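Local coordinates for oligopeptide-binding protein AppA (PDB 1XOC) that captures oligopeptides outside the cell membrane and delivers them to an ABC-type permease of Bacillus subtilis that serves sporulation and genetic competence, at residues K58-E61 against V65-S68; K91-K96 against P187-E192; P326-N331 against E479-T484; M417-S422 against L440-Y445; D426-D429 against S433-I436. One frame throughout, in Å; residues are numbered along the deposited sequence.

Interactions 3, 4 and 5 lie close together in the fold. Interaction 5 (426-429 with 433-436) is about 9 Å from interaction 4 between centres and joined to it by a backbone hydrogen bond from N441 N to Q435 O. Interaction 4 (417-422 with 440-445) is about 17 Å from interaction 3 between centres, with D480 and Y483 of interaction 3 probably hydrogen-bonded to Y445 and W419 of interaction 4. The bound peptide pairs as a beta strand with G418-S420 of interaction 4 and packs on T59 of interaction 1, about 24 Å away between centres. Interaction 2 lies on the opposite side of the chain's centre from interaction 3, about 48 Å away between centres.

Interaction 1: residues K58-E61 against V65-S68; sequences KTDE and VKLS
K58 and K66 face each other as an antiparallel hydrogen-bonded pair, gripping each other at both polar backbone atoms. K58 N gives its hydrogen to K66 O at 2.9 Å, lying in the plane of that carbonyl, and K66 N returns one to K58 O at 2.8 Å, tilted 24° from the carbonyl plane. One residue on, T59 and V65 form the non-hydrogen-bonded pair, where V65 CG2 crosses against T59 OG1 at 3.8 Å. Just past the strand, D60 OD2 comes up against the aliphatic part of K66, 3.3 Å from CE. The ammonium K66 NZ stays 4.3 Å from D60 OD2, too far for a salt bridge, though the opposite charges probably still attract. This is the beta hairpin of strands 57-59 and 65-76, at the edge of a five-stranded antiparallel sheet. Its connecting turn is held by D60, whose OD1 accepts from the backbone N of both K62 and N64. K58 starts out with CG anti to its N (chi1 180°) and bends at chi3, which brings NZ within 3.0 Å of a water; that water also bonds S68 OG at 2.7 Å. The same ammonium donates to N512. On the other face T59 OG1 bonds D154, V65 packs on Y149 and N150 of helix 147-155, and T59 also touches the backbone of the bound peptide.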
# COMPACT_ATOMS: atom_id res chain seq x y z
N LYS A 58 -11.83 6.41 10.36
CA LYS A 58 -10.44 6.06 10.59
C LYS A 58 -10.42 4.66 11.15
O LYS A 58 -11.20 4.33 12.05
CB LYS A 58 -9.84 7.04 11.59
CG LYS A 58 -8.42 6.84 11.96
CD LYS A 58 -8.02 7.83 13.09
CE LYS A 58 -7.52 9.16 12.58
NZ LYS A 58 -7.23 10.12 13.72
N THR A 59 -9.55 3.81 10.62
CA THR A 59 -9.42 2.45 11.12
C THR A 59 -8.31 2.43 12.16
O THR A 59 -7.17 2.89 11.90
CB THR A 59 -9.20 1.43 9.97
OG1 THR A 59 -10.40 1.39 9.17
CG2 THR A 59 -8.89 0.07 10.47
N ASP A 60 -8.65 1.97 13.35
CA ASP A 60 -7.74 2.05 14.47
C ASP A 60 -6.75 0.89 14.52
O ASP A 60 -6.72 0.04 13.61
CB ASP A 60 -8.51 2.25 15.78
CG ASP A 60 -9.18 1.03 16.26
OD1 ASP A 60 -8.96 -0.05 15.67
OD2 ASP A 60 -9.94 1.09 17.27
N GLU A 61 -5.90 0.91 15.54
CA GLU A 61 -4.82 -0.09 15.64
C GLU A 61 -5.30 -1.53 15.83
O GLU A 61 -4.52 -2.47 15.62
CB GLU A 61 -3.83 0.29 16.74
CG GLU A 61 -4.31 0.11 18.16
CD GLU A 61 -5.26 1.20 18.66
OE1 GLU A 61 -5.65 1.11 19.84
OE2 GLU A 61 -5.61 2.15 17.91
N VAL A 65 -13.28 0.21 12.49
CA VAL A 65 -13.65 1.50 11.91
C VAL A 65 -14.24 2.40 12.99
O VAL A 65 -15.16 2.00 13.72
CB VAL A 65 -14.66 1.31 10.78
CG1 VAL A 65 -15.14 2.62 10.23
CG2 VAL A 65 -14.08 0.45 9.68
N LYS A 66 -13.70 3.60 13.11
CA LYS A 66 -14.13 4.62 14.06
C LYS A 66 -14.53 5.88 13.32
O LYS A 66 -13.98 6.16 12.28
CB LYS A 66 -12.97 4.97 15.01
CG LYS A 66 -12.44 3.80 15.78
CD LYS A 66 -13.51 3.23 16.67
CE LYS A 66 -13.02 2.15 17.62
NZ LYS A 66 -14.12 1.45 18.35
N LEU A 67 -15.45 6.66 13.84
CA LEU A 67 -15.80 7.96 13.27
C LEU A 67 -14.64 8.94 13.45
O LEU A 67 -14.01 8.95 14.53
CB LEU A 67 -17.02 8.51 14.05
CG LEU A 67 -18.38 7.92 13.66
CD1 LEU A 67 -18.35 6.61 12.86
CD2 LEU A 67 -19.23 7.81 14.92
N SER A 68 -14.35 9.78 12.45
CA SER A 68 -13.35 10.81 12.62
C SER A 68 -14.00 12.17 12.26
O SER A 68 -14.50 12.85 13.16
CB SER A 68 -12.12 10.49 11.76
OG SER A 68 -11.12 11.49 11.92
O HOH W 1 -9.94 11.17 14.28

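Interaction 2: residues K91-K96 against P187-E192; sequences KFHDGK and PFKFKE
H93 and K189 are the closest pair of backbones here, their CA atoms 6.7 Å apart, with H93 in a type I beta turn from F92 to G95 and K189 on strand 188-194. The contact sets a turn beside an outermost strand of the mixed four-stranded sheet. K189 CG sits over one face of the H93 imidazole in a CH-pi contact, 3.8 Å from the ring centroid and 14° off the normal. That methylene is placed by a chi1 of -54°, anti to the carbonyl carbon, while the bend at chi3 leads the rest of the lysine away. At the far end of the ring, H93 CE1 approaches F188 O obliquely at 3.2 Å. NE2 does not use that oxygen, since the angle is poor; it bonds G186 O instead. Both imidazole nitrogens have partners, G186 O and a water, which probably helps hold the ring's rotation. Just past the turn, K96 N donates to D94 OD1 at 3.1 Å, an Asx turn, meeting it from above the carboxylate plane; the other oxygen of D94 bonds H162. The water bridges turn to strand, 2.8 Å from H93 ND1 and accepting from F190 N at 3.0 Å.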
# COMPACT_ATOMS: atom_id res chain seq x y z
N LYS A 91 -12.19 23.30 10.29
CA LYS A 91 -11.62 24.27 9.34
C LYS A 91 -10.53 23.67 8.46
O LYS A 91 -9.71 22.87 8.92
CB LYS A 91 -11.01 25.49 10.07
CG LYS A 91 -11.89 26.14 11.13
CD LYS A 91 -13.15 26.70 10.54
CE LYS A 91 -14.02 27.33 11.64
NZ LYS A 91 -15.28 27.92 11.12
N PHE A 92 -10.50 24.09 7.20
CA PHE A 92 -9.33 23.91 6.37
C PHE A 92 -8.18 24.83 6.84
O PHE A 92 -8.36 25.81 7.56
CB PHE A 92 -9.64 24.17 4.91
CG PHE A 92 -10.46 23.09 4.25
CD1 PHE A 92 -11.81 23.27 4.00
CD2 PHE A 92 -9.88 21.90 3.86
CE1 PHE A 92 -12.53 22.28 3.39
CE2 PHE A 92 -10.63 20.89 3.26
CZ PHE A 92 -11.94 21.09 3.01
N HIS A 93 -6.98 24.54 6.37
CA HIS A 93 -5.79 25.32 6.77
C HIS A 93 -5.84 26.79 6.36
O HIS A 93 -5.06 27.60 6.88
CB HIS A 93 -4.52 24.65 6.25
CG HIS A 93 -4.34 23.24 6.74
ND1 HIS A 93 -3.73 22.27 5.97
CD2 HIS A 93 -4.70 22.65 7.91
CE1 HIS A 93 -3.71 21.13 6.66
NE2 HIS A 93 -4.30 21.33 7.83
N ASP A 94 -6.76 27.15 5.47
CA ASP A 94 -6.96 28.55 5.06
C ASP A 94 -7.98 29.27 5.94
O ASP A 94 -8.29 30.46 5.72
CB ASP A 94 -7.38 28.62 3.58
CG ASP A 94 -8.64 27.83 3.29
OD1 ASP A 94 -9.27 27.30 4.23
OD2 ASP A 94 -9.06 27.76 2.11
N GLY A 95 -8.48 28.58 6.96
CA GLY A 95 -9.44 29.17 7.89
C GLY A 95 -10.91 29.01 7.53
O GLY A 95 -11.78 29.42 8.30
N LYS A 96 -11.18 28.39 6.39
CA LYS A 96 -12.54 28.21 5.92
C LYS A 96 -13.17 26.93 6.39
O LYS A 96 -12.53 25.89 6.52
CB LYS A 96 -12.58 28.30 4.40
CG LYS A 96 -12.59 29.74 3.94
CD LYS A 96 -11.77 29.95 2.69
CE LYS A 96 -11.96 31.33 2.12
NZ LYS A 96 -13.08 31.41 1.13
N PRO A 187 -4.26 17.39 10.86
CA PRO A 187 -3.55 17.88 12.01
C PRO A 187 -2.27 18.63 11.74
O PRO A 187 -1.77 19.31 12.65
CB PRO A 187 -3.25 16.61 12.82
CG PRO A 187 -3.36 15.50 11.85
CD PRO A 187 -4.32 15.92 10.81
N PHE A 188 -1.72 18.51 10.53
CA PHE A 188 -0.47 19.19 10.19
C PHE A 188 -0.67 19.93 8.87
O PHE A 188 -1.36 19.45 7.97
CB PHE A 188 0.69 18.19 10.10
CG PHE A 188 1.05 17.58 11.42
CD1 PHE A 188 1.97 18.20 12.25
CD2 PHE A 188 0.41 16.42 11.87
CE1 PHE A 188 2.29 17.66 13.50
CE2 PHE A 188 0.75 15.87 13.11
CZ PHE A 188 1.66 16.48 13.91
N LYS A 189 -0.06 21.09 8.78
CA LYS A 189 -0.10 21.95 7.58
C LYS A 189 1.19 21.83 6.75
O LYS A 189 2.26 21.63 7.29
CB LYS A 189 -0.20 23.42 7.99
CG LYS A 189 -1.29 23.80 8.90
CD LYS A 189 -1.17 25.32 9.23
CE LYS A 189 0.13 25.64 9.97
NZ LYS A 189 0.15 26.91 10.78
N PHE A 190 1.07 21.95 5.44
CA PHE A 190 2.22 21.93 4.56
C PHE A 190 3.08 23.17 4.72
O PHE A 190 2.57 24.28 4.66
CB PHE A 190 1.74 21.79 3.10
CG PHE A 190 2.84 21.74 2.08
CD1 PHE A 190 3.40 20.53 1.71
CD2 PHE A 190 3.31 22.91 1.50
CE1 PHE A 190 4.42 20.49 0.73
CE2 PHE A 190 4.33 22.88 0.54
CZ PHE A 190 4.88 21.67 0.17
N LYS A 191 4.39 22.99 4.88
CA LYS A 191 5.34 24.10 4.87
C LYS A 191 6.23 24.12 3.63
O LYS A 191 6.36 25.14 2.98
CB LYS A 191 6.18 24.07 6.15
CG LYS A 191 7.14 25.25 6.26
CD LYS A 191 8.02 25.18 7.49
CE LYS A 191 8.69 26.51 7.73
NZ LYS A 191 9.18 27.12 6.44
N GLU A 192 6.89 23.00 3.33
CA GLU A 192 7.89 22.98 2.27
C GLU A 192 8.12 21.55 1.78
O GLU A 192 8.05 20.62 2.58
CB GLU A 192 9.20 23.51 2.81
CG GLU A 192 10.25 23.64 1.72
CD GLU A 192 11.61 24.11 2.23
OE1 GLU A 192 11.82 24.16 3.48
OE2 GLU A 192 12.48 24.45 1.36
O HOH W 2 -1.58 22.64 4.23

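Interaction 3: residues P326-N331 against E479-T484; sequences PKFEYN and EDQPYT
The F328 ring meets Q481 and E479 obliquely. The contact packs the loop before helix 332-341 against the link between helix 463-480 and strand 483-496, where Q481, with positive phi, is the first residue to leave the helix. F328 CE1 touches Q481 CG at 3.6 Å and its CD1 comes equally near Q481 CD, with ring and amide planes 43° apart and the two side chains sliding past each other in opposite directions. CZ reaches toward the end of helix 463-480, 3.9 Å from E479 O, and the E479 carboxylate plane is turned 41° from the ring. P326 joins F328 here: its CG lies 3.8 Å from E479 N, and its ring also packs on Q475 and A478 of the same helix. E479 begins by pointing away, but with CG anti to the backbone N (chi1 167°) and a bend at chi2 it brings OE1 back to 4.0 Å from P326 CG. The other oxygen, OE2, forms a salt bridge with K281. The amide of Q481 is held at both ends, OE1 by T288 and NE2 by A478 O, which probably limits its turning against the phenylalanine. A water gives a hydrogen to P326 O at 2.9 Å and accepts a weak bond from Q481 NE2 at 3.3 Å.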
# COMPACT_ATOMS: atom_id res chain seq x y z
N PRO A 326 -1.85 -24.87 -2.57
CA PRO A 326 -0.57 -25.33 -3.13
C PRO A 326 0.54 -24.35 -2.76
O PRO A 326 0.39 -23.15 -2.93
CB PRO A 326 -0.80 -25.32 -4.65
CG PRO A 326 -1.95 -24.49 -4.88
CD PRO A 326 -2.82 -24.56 -3.64
N LYS A 327 1.65 -24.89 -2.28
CA LYS A 327 2.76 -24.07 -1.78
C LYS A 327 3.92 -23.92 -2.75
O LYS A 327 4.66 -22.94 -2.62
CB LYS A 327 3.27 -24.66 -0.48
CG LYS A 327 2.30 -24.51 0.66
CD LYS A 327 2.90 -25.11 1.89
CE LYS A 327 2.15 -24.72 3.13
NZ LYS A 327 3.02 -25.01 4.31
N PHE A 328 4.09 -24.86 -3.69
CA PHE A 328 5.21 -24.83 -4.64
C PHE A 328 6.55 -24.70 -3.89
O PHE A 328 7.39 -23.85 -4.21
CB PHE A 328 5.03 -23.73 -5.68
CG PHE A 328 3.74 -23.85 -6.44
CD1 PHE A 328 2.64 -23.07 -6.10
CD2 PHE A 328 3.60 -24.79 -7.45
CE1 PHE A 328 1.45 -23.21 -6.78
CE2 PHE A 328 2.41 -24.93 -8.13
CZ PHE A 328 1.34 -24.13 -7.79
N GLU A 329 6.70 -25.55 -2.88
CA GLU A 329 7.92 -25.62 -2.08
C GLU A 329 9.15 -25.88 -2.96
O GLU A 329 9.08 -26.56 -3.99
CB GLU A 329 7.78 -26.70 -1.00
CG GLU A 329 6.75 -26.35 0.09
CD GLU A 329 6.88 -27.21 1.35
OE1 GLU A 329 6.97 -26.62 2.46
OE2 GLU A 329 6.92 -28.45 1.23
N TYR A 330 10.28 -25.33 -2.53
CA TYR A 330 11.50 -25.33 -3.31
C TYR A 330 11.91 -26.73 -3.71
O TYR A 330 12.01 -27.63 -2.88
CB TYR A 330 12.62 -24.65 -2.51
CG TYR A 330 14.00 -24.76 -3.11
CD1 TYR A 330 14.30 -24.20 -4.35
CD2 TYR A 330 15.02 -25.40 -2.41
CE1 TYR A 330 15.58 -24.32 -4.89
CE2 TYR A 330 16.29 -25.50 -2.94
CZ TYR A 330 16.56 -24.95 -4.18
OH TYR A 330 17.83 -25.08 -4.69
N ASN A 331 12.15 -26.90 -5.00
CA ASN A 331 12.61 -28.19 -5.54
C ASN A 331 13.22 -27.91 -6.90
O ASN A 331 12.49 -27.77 -7.88
CB ASN A 331 11.40 -29.13 -5.66
CG ASN A 331 11.76 -30.52 -6.11
OD1 ASN A 331 11.00 -31.44 -5.85
ND2 ASN A 331 12.88 -30.70 -6.78
N GLU A 479 -2.99 -21.38 -6.84
CA GLU A 479 -2.72 -22.27 -7.97
C GLU A 479 -2.12 -21.51 -9.16
O GLU A 479 -1.20 -22.00 -9.81
CB GLU A 479 -4.01 -23.00 -8.40
CG GLU A 479 -3.92 -23.73 -9.76
CD GLU A 479 -2.98 -24.94 -9.79
OE1 GLU A 479 -2.45 -25.33 -8.71
OE2 GLU A 479 -2.77 -25.53 -10.88
N ASP A 480 -2.64 -20.32 -9.44
CA ASP A 480 -2.24 -19.57 -10.64
C ASP A 480 -0.90 -18.84 -10.51
O ASP A 480 -0.28 -18.52 -11.52
CB ASP A 480 -3.36 -18.59 -11.03
CG ASP A 480 -4.62 -19.30 -11.49
OD1 ASP A 480 -4.57 -20.52 -11.79
OD2 ASP A 480 -5.68 -18.63 -11.58
N GLN A 481 -0.45 -18.59 -9.29
CA GLN A 481 0.82 -17.92 -9.05
C GLN A 481 0.98 -16.66 -9.92
O GLN A 481 1.98 -16.51 -10.61
CB GLN A 481 2.00 -18.86 -9.28
CG GLN A 481 2.08 -20.01 -8.26
CD GLN A 481 2.48 -19.54 -6.87
OE1 GLN A 481 3.64 -19.18 -6.65
NE2 GLN A 481 1.53 -19.57 -5.93
N PRO A 482 0.02 -15.71 -9.83
CA PRO A 482 0.23 -14.47 -10.56
C PRO A 482 1.44 -13.72 -9.98
O PRO A 482 2.11 -12.94 -10.68
CB PRO A 482 -1.06 -13.71 -10.32
CG PRO A 482 -1.61 -14.27 -9.02
CD PRO A 482 -1.25 -15.71 -9.07
N TYR A 483 1.70 -13.96 -8.69
CA TYR A 483 2.90 -13.55 -8.00
C TYR A 483 3.59 -14.79 -7.44
O TYR A 483 2.93 -15.81 -7.20
CB TYR A 483 2.59 -12.70 -6.76
CG TYR A 483 1.80 -11.41 -6.89
CD1 TYR A 483 1.66 -10.72 -8.08
CD2 TYR A 483 1.20 -10.85 -5.76
CE1 TYR A 483 0.97 -9.51 -8.14
CE2 TYR A 483 0.51 -9.63 -5.81
CZ TYR A 483 0.40 -8.97 -6.98
OH TYR A 483 -0.31 -7.78 -7.01
N THR A 484 4.90 -14.67 -7.20
CA THR A 484 5.58 -15.48 -6.21
C THR A 484 5.49 -14.74 -4.89
O THR A 484 6.06 -13.65 -4.73
CB THR A 484 7.06 -15.77 -6.60
OG1 THR A 484 7.06 -16.55 -7.79
CG2 THR A 484 7.76 -16.51 -5.56
O HOH W 3 0.97 -20.32 -2.77

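Interaction 4: residues M417-S422 against L440-Y445; sequences MGWSLS and LNYVWY
W419 and Y442 both set CG anti to the carbonyl carbon, with chi1 of -76° and -59°, and this sends the indole from its strand to meet a phenol coming from the loop. The planes are only 20° from parallel, yet the rings are displaced until little of one lies over the other; the six-membered ring of W419 and the Y442 ring have centroids 5.9 Å apart. The outer corner of the indole makes the contact: W419 CH2 lies 3.8 Å from Y442 CE2. The same atom meets L440 CB at 3.9 Å, and L440 CD1 follows along at 4.1 Å from W419 CZ3. The indole thus reaches in between the leucine and the tyrosine, whose ring carries L440 O over one of its faces. W419 NE1 bonds Y483 OH, and Y442 OH bonds N406 and, weakly, a polar side chain of the bound peptide; W419 packs on a peptide side chain too, and the contact therefore lines the peptide site. A leucine in place of W419 would probably leave a gap between L440 and Y442 and deprive Y483 OH of its indole N-H partner. The loop itself is braced by N441, which bonds Y445 twice: OD1 accepts from Y445 N at 3.1 Å and ND2 donates to Y445 O at 2.9 Å. Strand 414-420 lies beside strand 265-271, whose Y268 ring meets the indole, and its G418-S420 part pairs with the peptide as an antiparallel ladder; loop 440-445 runs on toward helix 448-457, with Y442 against M405 of helix 398-405.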
# COMPACT_ATOMS: atom_id res chain seq x y z
N MET A 417 8.33 -6.37 -4.90
CA MET A 417 7.46 -5.25 -4.52
C MET A 417 6.67 -5.67 -3.31
O MET A 417 6.67 -6.84 -2.97
CB MET A 417 6.53 -4.89 -5.66
CG MET A 417 5.69 -3.63 -5.54
SD MET A 417 6.50 -2.17 -4.92
CE MET A 417 7.87 -1.99 -6.04
N GLY A 418 6.09 -4.69 -2.61
CA GLY A 418 5.15 -5.02 -1.56
C GLY A 418 3.81 -4.33 -1.68
O GLY A 418 3.68 -3.29 -2.31
N TRP A 419 2.81 -4.91 -1.01
CA TRP A 419 1.51 -4.25 -0.75
C TRP A 419 1.37 -3.90 0.73
O TRP A 419 1.65 -4.72 1.57
CB TRP A 419 0.34 -5.19 -1.11
CG TRP A 419 0.10 -5.31 -2.59
CD1 TRP A 419 0.19 -6.44 -3.36
CD2 TRP A 419 -0.31 -4.26 -3.48
NE1 TRP A 419 -0.09 -6.15 -4.67
CE2 TRP A 419 -0.39 -4.82 -4.78
CE3 TRP A 419 -0.58 -2.92 -3.31
CZ2 TRP A 419 -0.78 -4.08 -5.89
CZ3 TRP A 419 -0.96 -2.17 -4.43
CH2 TRP A 419 -1.03 -2.75 -5.70
N SER A 420 0.96 -2.68 1.02
CA SER A 420 0.31 -2.32 2.30
C SER A 420 -1.16 -2.64 2.11
O SER A 420 -1.87 -1.96 1.38
CB SER A 420 0.50 -0.84 2.59
OG SER A 420 -0.22 -0.50 3.74
N LEU A 421 -1.63 -3.69 2.76
CA LEU A 421 -2.92 -4.23 2.41
C LEU A 421 -4.07 -3.41 2.91
O LEU A 421 -3.95 -2.66 3.86
CB LEU A 421 -3.03 -5.67 2.93
CG LEU A 421 -2.05 -6.62 2.24
CD1 LEU A 421 -1.86 -7.90 3.02
CD2 LEU A 421 -2.48 -6.93 0.81
N SER A 422 -5.20 -3.54 2.24
CA SER A 422 -6.41 -2.94 2.77
C SER A 422 -6.77 -3.58 4.10
O SER A 422 -6.58 -4.79 4.31
CB SER A 422 -7.57 -3.15 1.80
OG SER A 422 -8.69 -2.45 2.27
N LEU A 440 -5.18 -1.61 -10.11
CA LEU A 440 -3.98 -2.14 -9.49
C LEU A 440 -3.57 -3.55 -9.92
O LEU A 440 -2.69 -4.14 -9.32
CB LEU A 440 -4.17 -2.14 -7.97
CG LEU A 440 -4.66 -0.85 -7.30
CD1 LEU A 440 -4.62 -1.00 -5.77
CD2 LEU A 440 -3.85 0.33 -7.71
N ASN A 441 -4.18 -4.07 -11.00
CA ASN A 441 -3.79 -5.40 -11.53
C ASN A 441 -2.67 -5.18 -12.54
O ASN A 441 -2.83 -5.41 -13.75
CB ASN A 441 -5.01 -6.14 -12.10
CG ASN A 441 -4.75 -7.62 -12.44
OD1 ASN A 441 -3.60 -8.06 -12.52
ND2 ASN A 441 -5.83 -8.37 -12.62
N TYR A 442 -1.52 -4.82 -12.00
CA TYR A 442 -0.37 -4.39 -12.78
C TYR A 442 0.22 -5.53 -13.56
O TYR A 442 0.95 -5.28 -14.51
CB TYR A 442 0.71 -3.84 -11.87
CG TYR A 442 0.33 -2.67 -11.00
CD1 TYR A 442 -0.50 -1.66 -11.46
CD2 TYR A 442 0.80 -2.57 -9.69
CE1 TYR A 442 -0.82 -0.55 -10.66
CE2 TYR A 442 0.49 -1.47 -8.89
CZ TYR A 442 -0.33 -0.48 -9.37
OH TYR A 442 -0.63 0.61 -8.57
N VAL A 443 -0.01 -6.77 -13.12
CA VAL A 443 0.61 -7.95 -13.77
C VAL A 443 -0.25 -8.63 -14.83
O VAL A 443 0.13 -9.68 -15.38
CB VAL A 443 1.07 -9.01 -12.72
CG1 VAL A 443 2.20 -8.45 -11.83
CG2 VAL A 443 -0.12 -9.51 -11.88
N TRP A 444 -1.42 -8.05 -15.12
CA TRP A 444 -2.29 -8.57 -16.18
C TRP A 444 -2.78 -9.99 -15.93
O TRP A 444 -2.90 -10.81 -16.85
CB TRP A 444 -1.58 -8.45 -17.53
CG TRP A 444 -1.50 -7.05 -18.00
CD1 TRP A 444 -0.84 -6.01 -17.39
CD2 TRP A 444 -2.15 -6.51 -19.13
NE1 TRP A 444 -1.02 -4.86 -18.11
CE2 TRP A 444 -1.84 -5.13 -19.18
CE3 TRP A 444 -2.99 -7.05 -20.12
CZ2 TRP A 444 -2.32 -4.29 -20.18
CZ3 TRP A 444 -3.47 -6.22 -21.12
CH2 TRP A 444 -3.13 -4.85 -21.14
N TYR A 445 -3.14 -10.25 -14.68
CA TYR A 445 -3.71 -11.52 -14.28
C TYR A 445 -5.19 -11.60 -14.60
O TYR A 445 -5.96 -10.72 -14.27
CB TYR A 445 -3.50 -11.70 -12.78
CG TYR A 445 -4.18 -12.92 -12.22
CD1 TYR A 445 -3.80 -14.18 -12.61
CD2 TYR A 445 -5.21 -12.81 -11.29
CE1 TYR A 445 -4.42 -15.31 -12.08
CE2 TYR A 445 -5.81 -13.91 -10.74
CZ TYR A 445 -5.41 -15.16 -11.14
OH TYR A 445 -6.04 -16.26 -10.60

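Interaction 5: residues D426-D429 against S433-I436; sequences DQYD and SSQI
Y428 and Q435 bring the short helix 428-431 against the loop that follows it. The approach to that helix is capped: D426 OD2 accepts from Y428 N at 2.9 Å, from above the carboxylate plane. Y428 holds CG anti to its backbone N (chi1 178°), which carries the ring toward the second segment. Q435, with chi1 -60° and a bend at chi2, lays CG on Y428 O at 3.5 Å and CB on D429 O at 3.6 Å. The glutamine crosses the tyrosine at about a right angle, amide and ring planes 36° apart, and its OE1 reaches Y428 CE2 at 3.6 Å. S434, with OG set between its own N and carbonyl carbon, lies 3.2 Å from Y428 OH and 3.0 Å from Q435 OE1; its one proton could serve either. The phenol is also hydrogen-bonded to E124, while K458 makes a cation-pi contact with the ring and also a salt bridge with D426. A phenylalanine in place of Y428 would probably leave E124 without its hydroxyl partner and S434 OG without one of its two neighbours. D429 OD1 lies at the tyrosine ring's edge, in plane, and bonds S121. A water joins the two segments, donating to D429 O and accepting from Q435 NE2, both at 2.7 Å.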
# COMPACT_ATOMS: atom_id res chain seq x y z
N ASP A 426 -10.36 -7.76 0.67
CA ASP A 426 -11.04 -8.00 -0.62
C ASP A 426 -9.97 -7.88 -1.73
O ASP A 426 -9.37 -6.80 -1.96
CB ASP A 426 -12.24 -7.03 -0.83
CG ASP A 426 -13.01 -7.28 -2.17
OD1 ASP A 426 -14.11 -6.68 -2.42
OD2 ASP A 426 -12.53 -8.11 -2.98
N GLN A 427 -9.74 -9.02 -2.40
CA GLN A 427 -8.70 -9.21 -3.42
C GLN A 427 -9.09 -8.67 -4.79
O GLN A 427 -8.28 -8.67 -5.70
CB GLN A 427 -8.42 -10.70 -3.59
CG GLN A 427 -7.98 -11.43 -2.33
CD GLN A 427 -6.84 -10.78 -1.68
OE1 GLN A 427 -6.88 -10.49 -0.47
NE2 GLN A 427 -5.81 -10.48 -2.46
N TYR A 428 -10.34 -8.26 -4.94
CA TYR A 428 -10.87 -7.75 -6.20
C TYR A 428 -9.98 -6.62 -6.76
O TYR A 428 -9.69 -6.59 -7.95
CB TYR A 428 -12.29 -7.26 -5.98
CG TYR A 428 -12.98 -6.66 -7.17
CD1 TYR A 428 -13.86 -7.39 -7.96
CD2 TYR A 428 -12.79 -5.31 -7.49
CE1 TYR A 428 -14.51 -6.80 -9.03
CE2 TYR A 428 -13.43 -4.73 -8.56
CZ TYR A 428 -14.27 -5.48 -9.33
OH TYR A 428 -14.92 -4.88 -10.39
N ASP A 429 -9.55 -5.69 -5.90
CA ASP A 429 -8.84 -4.50 -6.35
C ASP A 429 -7.54 -4.85 -7.05
O ASP A 429 -7.10 -4.13 -7.94
CB ASP A 429 -8.55 -3.53 -5.17
CG ASP A 429 -9.78 -2.80 -4.66
OD1 ASP A 429 -10.86 -2.92 -5.29
OD2 ASP A 429 -9.69 -2.07 -3.62
N SER A 433 -9.73 -9.14 -13.21
CA SER A 433 -9.22 -8.71 -14.52
C SER A 433 -9.73 -7.35 -14.98
O SER A 433 -9.13 -6.70 -15.85
CB SER A 433 -9.52 -9.76 -15.58
OG SER A 433 -10.89 -9.90 -15.81
N SER A 434 -10.87 -6.92 -14.44
CA SER A 434 -11.41 -5.59 -14.71
C SER A 434 -10.48 -4.47 -14.21
O SER A 434 -10.66 -3.31 -14.62
CB SER A 434 -12.80 -5.42 -14.06
OG SER A 434 -12.73 -5.31 -12.65
N GLN A 435 -9.53 -4.81 -13.34
CA GLN A 435 -8.65 -3.81 -12.71
C GLN A 435 -7.31 -3.66 -13.40
O GLN A 435 -6.45 -2.95 -12.93
CB GLN A 435 -8.46 -4.15 -11.23
CG GLN A 435 -9.78 -4.14 -10.46
CD GLN A 435 -10.58 -2.87 -10.66
OE1 GLN A 435 -11.76 -2.88 -11.12
NE2 GLN A 435 -9.96 -1.75 -10.31
N ILE A 436 -7.15 -4.31 -14.55
CA ILE A 436 -5.93 -4.18 -15.31
C ILE A 436 -5.83 -2.81 -15.99
O ILE A 436 -4.80 -2.13 -15.87
CB ILE A 436 -5.84 -5.29 -16.38
CG1 ILE A 436 -5.71 -6.68 -15.74
CG2 ILE A 436 -4.65 -5.05 -17.30
CD1 ILE A 436 -5.86 -7.83 -16.77
O HOH W 4 -7.79 -1.67 -8.72